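Local coordinates for protein hemin degrading factor (Pseudomonas aeruginosa, PDB 4MF9) that binds heme and probably serves in heme trafficking and degradation, as a member of the HemS/ChuX family, at residues His224-Arg228 against Thr229-Arg233; Arg351-Ala354 against Glu355-Ala359; Ala192-Asp196 against Ala197-Ala201. All coordinates share one frame; numbering follows the deposited sequence.

Contact 1: residues His224-Arg228 against Thr229-Arg233; sequences HGAQR and TQALR. With HEM (protoporphyrin IX containing Fe), chain C.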
loop_
_atom_site.group_PDB
_atom_site.type_symbol
_atom_site.label_atom_id
_atom_site.label_comp_id
_atom_site.label_asym_id
_atom_site.label_seq_id
_atom_site.Cartn_x
_atom_site.Cartn_y
_atom_site.Cartn_z
ATOM N N HIS A 224 -24.123 4.103 -5.774
ATOM C CA HIS A 224 -24.855 5.212 -5.190
ATOM C C HIS A 224 -24.092 6.520 -5.206
ATOM O O HIS A 224 -24.517 7.510 -4.704
ATOM C CB HIS A 224 -25.363 4.846 -3.799
ATOM C CG HIS A 224 -26.056 3.530 -3.744
ATOM N ND1 HIS A 224 -25.394 2.364 -3.517
ATOM C CD2 HIS A 224 -27.345 3.189 -3.916
ATOM C CE1 HIS A 224 -26.226 1.351 -3.576
ATOM N NE2 HIS A 224 -27.424 1.824 -3.791
ATOM N N GLY A 225 -22.934 6.503 -5.823
ATOM C CA GLY A 225 -22.140 7.693 -5.958
ATOM C C GLY A 225 -21.569 8.253 -4.676
ATOM O O GLY A 225 -21.335 9.385 -4.592
ATOM N N ALA A 226 -21.363 7.405 -3.694
ATOM C CA ALA A 226 -20.910 7.882 -2.390
ATOM C C ALA A 226 -19.420 7.672 -2.180
ATOM O O ALA A 226 -18.869 6.655 -2.603
ATOM C CB ALA A 226 -21.705 7.217 -1.276
ATOM N N GLN A 227 -18.780 8.625 -1.518
ATOM C CA GLN A 227 -17.409 8.445 -1.002
ATOM C C GLN A 227 -17.419 7.431 0.143
ATOM O O GLN A 227 -18.413 7.250 0.763
ATOM C CB GLN A 227 -16.780 9.734 -0.488
ATOM C CG GLN A 227 -16.983 10.928 -1.348
ATOM C CD GLN A 227 -16.484 10.685 -2.730
ATOM O OE1 GLN A 227 -17.230 10.639 -3.680
ATOM N NE2 GLN A 227 -15.230 10.458 -2.831
ATOM N N ARG A 228 -16.303 6.781 0.372
ATOM C CA ARG A 228 -16.293 5.741 1.344
ATOM C C ARG A 228 -16.664 6.238 2.770
ATOM O O ARG A 228 -17.451 5.656 3.424
ATOM C CB ARG A 228 -14.952 5.047 1.402
ATOM C CG ARG A 228 -15.016 3.831 2.290
ATOM C CD ARG A 228 -13.799 2.956 2.527
ATOM N NE ARG A 228 -13.718 1.972 1.508
ATOM C CZ ARG A 228 -13.725 0.655 1.624
ATOM N NH1 ARG A 228 -13.750 0.013 2.741
ATOM N NH2 ARG A 228 -13.686 -0.011 0.543
ATOM N N THR A 229 -16.080 7.328 3.195
ATOM C CA THR A 229 -16.378 7.881 4.522
ATOM C C THR A 229 -17.826 8.336 4.581
ATOM O O THR A 229 -18.501 8.205 5.601
ATOM C CB THR A 229 -15.451 9.055 4.858
ATOM O OG1 THR A 229 -15.575 10.085 3.861
ATOM C CG2 THR A 229 -14.020 8.577 4.888
ATOM N N GLN A 230 -18.303 8.874 3.478
ATOM C CA GLN A 230 -19.672 9.307 3.339
ATOM C C GLN A 230 -20.651 8.156 3.521
ATOM O O GLN A 230 -21.601 8.319 4.201
ATOM C CB GLN A 230 -19.860 9.912 1.967
ATOM C CG GLN A 230 -21.184 10.509 1.642
ATOM C CD GLN A 230 -21.143 11.268 0.341
ATOM O OE1 GLN A 230 -20.697 10.765 -0.649
ATOM N NE2 GLN A 230 -21.622 12.466 0.369
ATOM N N ALA A 231 -20.379 7.013 2.919
ATOM C CA ALA A 231 -21.263 5.862 3.091
ATOM C C ALA A 231 -21.249 5.345 4.532
ATOM O O ALA A 231 -22.275 4.915 5.042
ATOM C CB ALA A 231 -20.882 4.761 2.137
ATOM N N LEU A 232 -20.079 5.351 5.170
ATOM C CA LEU A 232 -19.963 4.911 6.561
ATOM C C LEU A 232 -20.838 5.784 7.453
ATOM O O LEU A 232 -21.571 5.291 8.314
ATOM C CB LEU A 232 -18.508 4.973 7.034
ATOM C CG LEU A 232 -17.504 4.150 6.236
ATOM C CD1 LEU A 232 -16.114 4.192 6.867
ATOM C CD2 LEU A 232 -17.993 2.725 6.087
ATOM N N ARG A 233 -20.788 7.069 7.204
ATOM C CA ARG A 233 -21.540 8.086 7.882
ATOM C C ARG A 233 -23.047 7.869 7.715
ATOM O O ARG A 233 -23.806 8.144 8.583
ATOM C CB ARG A 233 -21.267 9.393 7.195
ATOM C CG ARG A 233 -21.320 10.597 8.051
ATOM C CD ARG A 233 -20.303 11.635 7.686
ATOM N NE ARG A 233 -20.455 12.219 6.375
ATOM C CZ ARG A 233 -19.457 12.334 5.520
ATOM N NH1 ARG A 233 -18.279 11.877 5.833
ATOM N NH2 ARG A 233 -19.638 12.878 4.357
HETATM C CHA HEM C . -10.411 -8.373 1.511
HETATM C CHB HEM C . -8.747 -12.736 0.722
HETATM C CHC HEM C . -8.400 -11.697 -3.960
HETATM C CHD HEM C . -8.943 -7.068 -2.867
HETATM C C1A HEM C . -10.066 -9.683 1.680
HETATM C C2A HEM C . -10.224 -10.434 2.879
HETATM C C3A HEM C . -9.780 -11.646 2.641
HETATM C C4A HEM C . -9.304 -11.642 1.331
HETATM C CMA HEM C . -9.740 -12.770 3.637
HETATM C CAA HEM C . -10.815 -10.001 4.174
HETATM C CBA HEM C . -11.893 -10.925 4.798
HETATM C CGA HEM C . -13.124 -10.781 3.980
HETATM O O1A HEM C . -13.774 -11.761 3.626
HETATM O O2A HEM C . -13.450 -9.666 3.673
HETATM C C1B HEM C . -8.545 -12.772 -0.651
HETATM C C2B HEM C . -8.130 -13.974 -1.245
HETATM C C3B HEM C . -8.027 -13.742 -2.561
HETATM C C4B HEM C . -8.393 -12.320 -2.752
HETATM C CMB HEM C . -7.896 -15.273 -0.534
HETATM C CAB HEM C . -7.626 -14.802 -3.533
HETATM C CBB HEM C . -7.005 -14.605 -4.655
HETATM C C1C HEM C . -8.527 -10.366 -4.103
HETATM C C2C HEM C . -8.518 -9.693 -5.307
HETATM C C3C HEM C . -8.675 -8.372 -5.019
HETATM C C4C HEM C . -8.775 -8.222 -3.607
HETATM C CMC HEM C . -8.387 -10.310 -6.667
HETATM C CAC HEM C . -8.712 -7.307 -5.993
HETATM C CBC HEM C . -8.652 -6.092 -5.534
HETATM C C1D HEM C . -9.425 -7.031 -1.552
HETATM C C2D HEM C . -9.857 -5.791 -0.837
HETATM C C3D HEM C . -10.272 -6.186 0.363
HETATM C C4D HEM C . -10.087 -7.641 0.390
HETATM C CMD HEM C . -9.867 -4.353 -1.309
HETATM C CAD HEM C . -10.800 -5.296 1.458
HETATM C CBD HEM C . -12.321 -5.425 1.510
HETATM C CGD HEM C . -13.129 -4.410 2.260
HETATM O O1D HEM C . -13.927 -4.864 3.052
HETATM O O2D HEM C . -13.054 -3.203 2.088
HETATM N NA HEM C . -9.486 -10.444 0.736
HETATM N NB HEM C . -8.703 -11.803 -1.565
HETATM N NC HEM C . -8.688 -9.469 -3.130
HETATM N ND HEM C . -9.580 -8.084 -0.764
HETATM FE FE HEM C . -9.208 -9.838 -1.173
HETATM O O HOH W 1 -19.992 11.777 -3.070
#
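Gln-230 reaches back across the start of helix 228-235 to Gln-227, the N-cap residue. The hydrogen bond from Gln-227 N to Gln-230 OE1 is 3.0 Å long with an angle of 157° at the hydrogen, and it forms the N3-to-N-cap half of a capping box. Gln-230 gets there as an extended chain, its CG anti to the backbone N (chi1 -176°), and its NE2 is hydrogen-bonded to Asp-196 OD1 and Leu-194 O. The Gln-227 side chain bends at chi2 and crosses it at a slant, amide planes 63° apart. Water 1 lies between the two amides, 2.7 Å from Gln-230 OE1 and 3.0 Å from Gln-227 OE1.

Just before the cap, Gly-225, with positive phi, ends helix 217-224 in a Schellman motif. Ala-226 CB and Ala-231 CB, 4.3 Å apart, occupy the N' and N4 positions of a hydrophobic staple. Arg-228 O accepts from Leu-232 N, while Leu-232 CG presses against the same oxygen at 3.2 Å.

The Arg-228 side chain leaves the turn, runs straight through chi2 and bends at chi3. This presents the edge of its guanidinium, in plane, to the heme propionate: NH1 makes a weak hydrogen bond of 3.4 Å to HEM O2D. NH1 also has a salt bridge to Glu-324, and the side chain of Lys-313, another heme-binding residue, touches Arg-228. The amide cap probably steadies the first turn, from which Arg-228 projects; the weak bond and shared NH1 suggest that this arginine holds the propionate loosely, mainly by charge attraction.

Contact 2: residues Arg351-Ala354 against Glu355-Ala359; sequences RELA and ESFKA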
loop_
_atom_site.group_PDB
_atom_site.type_symbol
_atom_site.label_atom_id
_atom_site.label_comp_id
_atom_site.label_asym_id
_atom_site.label_seq_id
_atom_site.Cartn_x
_atom_site.Cartn_y
_atom_site.Cartn_z
ATOM N N ARG A 351 -13.564 -10.493 16.550
ATOM C CA ARG A 351 -14.767 -9.724 16.625
ATOM C C ARG A 351 -14.918 -9.126 17.986
ATOM O O ARG A 351 -15.255 -8.047 18.100
ATOM C CB ARG A 351 -15.975 -10.539 16.177
ATOM C CG ARG A 351 -17.303 -9.847 16.448
ATOM C CD ARG A 351 -18.530 -10.617 15.972
ATOM N NE ARG A 351 -18.532 -10.955 14.577
ATOM C CZ ARG A 351 -19.457 -11.631 13.931
ATOM N NH1 ARG A 351 -20.551 -12.049 14.531
ATOM N NH2 ARG A 351 -19.287 -11.877 12.664
ATOM N N GLU A 352 -14.591 -9.862 19.013
ATOM C CA GLU A 352 -14.615 -9.361 20.341
ATOM C C GLU A 352 -13.656 -8.196 20.548
ATOM O O GLU A 352 -14.017 -7.239 21.123
ATOM C CB GLU A 352 -14.327 -10.476 21.335
ATOM C CG GLU A 352 -14.128 -9.954 22.742
ATOM C CD GLU A 352 -13.734 -11.014 23.725
ATOM O OE1 GLU A 352 -14.092 -10.873 24.880
ATOM O OE2 GLU A 352 -13.059 -11.979 23.340
ATOM N N LEU A 353 -12.445 -8.311 20.060
ATOM C CA LEU A 353 -11.561 -7.182 20.157
ATOM C C LEU A 353 -11.991 -5.969 19.362
ATOM O O LEU A 353 -12.001 -4.893 19.860
ATOM C CB LEU A 353 -10.166 -7.585 19.775
ATOM C CG LEU A 353 -9.051 -6.536 19.800
ATOM C CD1 LEU A 353 -8.957 -5.829 21.112
ATOM C CD2 LEU A 353 -7.738 -7.174 19.463
ATOM N N ALA A 354 -12.411 -6.192 18.143
ATOM C CA ALA A 354 -12.908 -5.132 17.263
ATOM C C ALA A 354 -14.108 -4.386 17.867
ATOM O O ALA A 354 -14.288 -3.191 17.635
ATOM C CB ALA A 354 -13.283 -5.715 15.917
ATOM N N GLU A 355 -14.946 -5.082 18.579
ATOM C CA GLU A 355 -16.098 -4.439 19.223
ATOM C C GLU A 355 -15.848 -3.945 20.639
ATOM O O GLU A 355 -16.629 -3.270 21.167
ATOM C CB GLU A 355 -17.317 -5.339 19.235
ATOM C CG GLU A 355 -17.788 -5.972 17.946
ATOM C CD GLU A 355 -18.843 -5.150 17.243
ATOM O OE1 GLU A 355 -19.027 -4.004 17.623
ATOM O OE2 GLU A 355 -19.514 -5.661 16.382
ATOM N N SER A 356 -14.727 -4.296 21.232
ATOM C CA SER A 356 -14.471 -3.941 22.630
ATOM C C SER A 356 -14.327 -2.437 22.836
ATOM O O SER A 356 -14.504 -1.938 23.949
ATOM C CB SER A 356 -13.237 -4.670 23.166
ATOM O OG SER A 356 -12.046 -4.161 22.591
ATOM N N PHE A 357 -14.032 -1.707 21.765
ATOM C CA PHE A 357 -13.754 -0.279 21.898
ATOM C C PHE A 357 -15.014 0.566 21.748
ATOM O O PHE A 357 -15.863 0.293 20.897
ATOM C CB PHE A 357 -12.638 0.160 20.934
ATOM C CG PHE A 357 -11.276 -0.345 21.326
ATOM C CD1 PHE A 357 -10.424 0.444 22.080
ATOM C CD2 PHE A 357 -10.860 -1.617 20.964
ATOM C CE1 PHE A 357 -9.175 -0.023 22.457
ATOM C CE2 PHE A 357 -9.609 -2.092 21.337
ATOM C CZ PHE A 357 -8.769 -1.294 22.081
ATOM N N LYS A 358 -15.150 1.589 22.579
ATOM C CA LYS A 358 -16.332 2.385 22.609
ATOM C C LYS A 358 -16.462 3.383 21.456
ATOM O O LYS A 358 -15.609 4.133 21.221
ATOM C CB LYS A 358 -16.482 3.068 23.982
ATOM C CG LYS A 358 -16.302 2.118 25.154
ATOM C CD LYS A 358 -17.153 2.468 26.376
ATOM C CE LYS A 358 -16.849 1.622 27.610
ATOM N NZ LYS A 358 -16.294 0.298 27.277
ATOM N N ALA A 359 -17.612 3.427 20.823
ATOM C CA ALA A 359 -17.853 4.368 19.733
ATOM C C ALA A 359 -17.925 5.799 20.252
ATOM O O ALA A 359 -18.224 6.029 21.426
ATOM C CB ALA A 359 -19.151 4.009 19.017
#
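Glu-355 folds its first methylenes back over the carbonyl of Arg-351. Its backbone N donates to Arg-351 O at 3.0 Å, and Glu-355 CG, anti to its own carbonyl carbon (chi1 -52°), lies 3.3 Å from the same oxygen. The two side chains then run side by side in the same direction, but guanidinium and carboxylate planes stand 83° apart and Arg-351 NE remains 5.7 Å from Glu-355 OE2. Each charge is answered elsewhere, Arg-351 by Glu-346 and Glu-355 by Arg-312.

This is the C-terminal end of helix 348-355, the last helix of the chain, set against strand 320-326, where Ala-354 touches Thr-321 and its O accepts from Arg-310 NH1 and Trp-323 NE1.

Leu-353 O is gripped twice by Ser-356: OG donates at 2.8 Å, and N at 3.1 Å from well above the carbonyl plane. The edge of the Phe-357 ring also reaches this carbonyl, CD2 standing 3.6 Å from Leu-353 O. Leu-353 and Phe-357 point the same way, with Leu-353 CD1 3.8 Å from Phe-357 CE2, and both side chains rest on helix 247-258.

Contact 3: residues Ala192-Asp196 against Ala197-Ala201; sequences AALVD and AQIDA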
loop_
_atom_site.group_PDB
_atom_site.type_symbol
_atom_site.label_atom_id
_atom_site.label_comp_id
_atom_site.label_asym_id
_atom_site.label_seq_id
_atom_site.Cartn_x
_atom_site.Cartn_y
_atom_site.Cartn_z
ATOM N N ALA A 192 -16.809 15.666 -8.549
ATOM C CA ALA A 192 -17.036 16.386 -7.322
ATOM C C ALA A 192 -17.915 15.491 -6.446
ATOM O O ALA A 192 -18.802 14.849 -6.942
ATOM C CB ALA A 192 -17.716 17.683 -7.603
ATOM N N ALA A 193 -17.649 15.425 -5.167
ATOM C CA ALA A 193 -18.481 14.649 -4.274
ATOM C C ALA A 193 -19.874 15.220 -4.218
ATOM O O ALA A 193 -20.055 16.389 -4.316
ATOM C CB ALA A 193 -17.910 14.686 -2.883
ATOM N N LEU A 194 -20.846 14.353 -4.058
ATOM C CA LEU A 194 -22.161 14.752 -3.698
ATOM C C LEU A 194 -22.149 15.128 -2.244
ATOM O O LEU A 194 -21.349 14.658 -1.520
ATOM C CB LEU A 194 -23.105 13.606 -3.945
ATOM C CG LEU A 194 -23.017 13.082 -5.352
ATOM C CD1 LEU A 194 -24.199 12.199 -5.580
ATOM C CD2 LEU A 194 -23.057 14.207 -6.356
ATOM N N VAL A 195 -23.028 16.007 -1.827
ATOM C CA VAL A 195 -23.276 16.230 -0.431
ATOM C C VAL A 195 -24.066 15.054 0.142
ATOM O O VAL A 195 -24.665 14.341 -0.588
ATOM C CB VAL A 195 -23.948 17.550 -0.173
ATOM C CG1 VAL A 195 -22.988 18.700 -0.429
ATOM C CG2 VAL A 195 -25.189 17.675 -1.009
ATOM N N ASP A 196 -24.069 14.891 1.444
ATOM C CA ASP A 196 -24.638 13.707 2.040
ATOM C C ASP A 196 -26.108 13.653 1.668
ATOM O O ASP A 196 -26.605 12.641 1.362
ATOM C CB ASP A 196 -24.406 13.700 3.536
ATOM C CG ASP A 196 -22.969 13.340 3.934
ATOM O OD1 ASP A 196 -22.065 13.193 3.104
ATOM O OD2 ASP A 196 -22.774 13.188 5.121
ATOM N N ALA A 197 -26.765 14.789 1.649
ATOM C CA ALA A 197 -28.200 14.899 1.382
ATOM C C ALA A 197 -28.587 14.508 -0.044
ATOM O O ALA A 197 -29.772 14.358 -0.349
ATOM C CB ALA A 197 -28.684 16.303 1.696
ATOM N N GLN A 198 -27.593 14.353 -0.916
ATOM C CA GLN A 198 -27.852 13.954 -2.301
ATOM C C GLN A 198 -27.731 12.449 -2.511
ATOM O O GLN A 198 -28.101 11.936 -3.567
ATOM C CB GLN A 198 -26.911 14.681 -3.265
ATOM C CG GLN A 198 -27.337 16.103 -3.595
ATOM C CD GLN A 198 -26.326 16.825 -4.469
ATOM O OE1 GLN A 198 -25.115 16.767 -4.224
ATOM N NE2 GLN A 198 -26.819 17.513 -5.495
ATOM N N ILE A 199 -27.204 11.747 -1.530
ATOM C CA ILE A 199 -27.119 10.321 -1.586
ATOM C C ILE A 199 -28.449 9.662 -1.233
ATOM O O ILE A 199 -29.079 10.062 -0.314
ATOM C CB ILE A 199 -26.026 9.797 -0.635
ATOM C CG1 ILE A 199 -24.730 10.543 -0.835
ATOM C CG2 ILE A 199 -25.836 8.307 -0.809
ATOM C CD1 ILE A 199 -24.282 10.607 -2.253
ATOM N N ASP A 200 -28.845 8.641 -1.989
ATOM C CA ASP A 200 -29.999 7.817 -1.622
ATOM C C ASP A 200 -29.599 6.880 -0.480
ATOM O O ASP A 200 -29.135 5.762 -0.719
ATOM C CB ASP A 200 -30.478 7.010 -2.836
ATOM C CG ASP A 200 -31.832 6.359 -2.620
ATOM O OD1 ASP A 200 -32.325 6.332 -1.465
ATOM O OD2 ASP A 200 -32.399 5.866 -3.618
ATOM N N ALA A 201 -29.781 7.342 0.754
ATOM C CA ALA A 201 -29.314 6.615 1.939
ATOM C C ALA A 201 -30.028 5.282 2.154
ATOM O O ALA A 201 -29.432 4.317 2.620
ATOM C CB ALA A 201 -29.442 7.489 3.175
#
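Gln-198 doubles back so that its amide oxygen meets Val-195. Val-195 N donates to Gln-198 OE1 at 3.3 Å, a long bond but a well-directed one, with 153° at the hydrogen and the donor lying in the carbonyl plane on a lone pair. Val-195 CG2 sits equally near, 3.3 Å from Gln-198 OE1, and packs against Gln-198 CG and the amide carbon CD as the two chains pass at a slant.

In return Gln-198 N donates to Val-195 O at 2.9 Å, and one step on Ile-199 N donates to Asp-196 O at 3.1 Å. Both donors stand above the carbonyl planes, about 50° out. These two i-to-i+3 bonds in succession mark a short 3-10 turn, with the Gln-198 side chain closing its start much as N3 does in a capping box.

Five residues apart, Leu-194 and Ile-199 cross at a slant. The Ile-199 CD1 methyl lies 3.6 Å from Leu-194 CB and 3.7 Å from Leu-194 CD1, placed there by the bend at chi2 (-51°).

Further out, Asp-196 is fixed by a salt bridge to Arg-233, and Leu-194 O accepts from Gln-230. Asp-200 is the N-cap of helix 201-210, its OD1 making a weak bond to Ala-203 N. The chain passes from the 3-10 turn through Asp-200, the centre of an inverse gamma turn, into helix 201-210, and Asp-196 and Ile-199 lean on Leu-234 of helix 228-235.

From the N terminus, contact 3 (192-201) comes first, closing a tight turn in the linker between helices 166-173 and 201-210. Contact 1 (224-233) follows, closing the junction from helix 217-224 to helix 228-235, and contact 2 (351-359) ends helix 348-355 near the C terminus. The three lie in series; none nests in or crosses another. Contacts 3 and 1 nevertheless touch, with Arg-233 NH2 2.8 Å from Asp-196 OD1 and Gln-230 CD 3.8 Å from Ile-199 CG1, which ties the linker to helix 228-235. Contact 2 stands apart, its nearest atoms about 11 Å from contact 1 and about 17 Å from contact 3, yet like contact 1 it packs against strand 320-326.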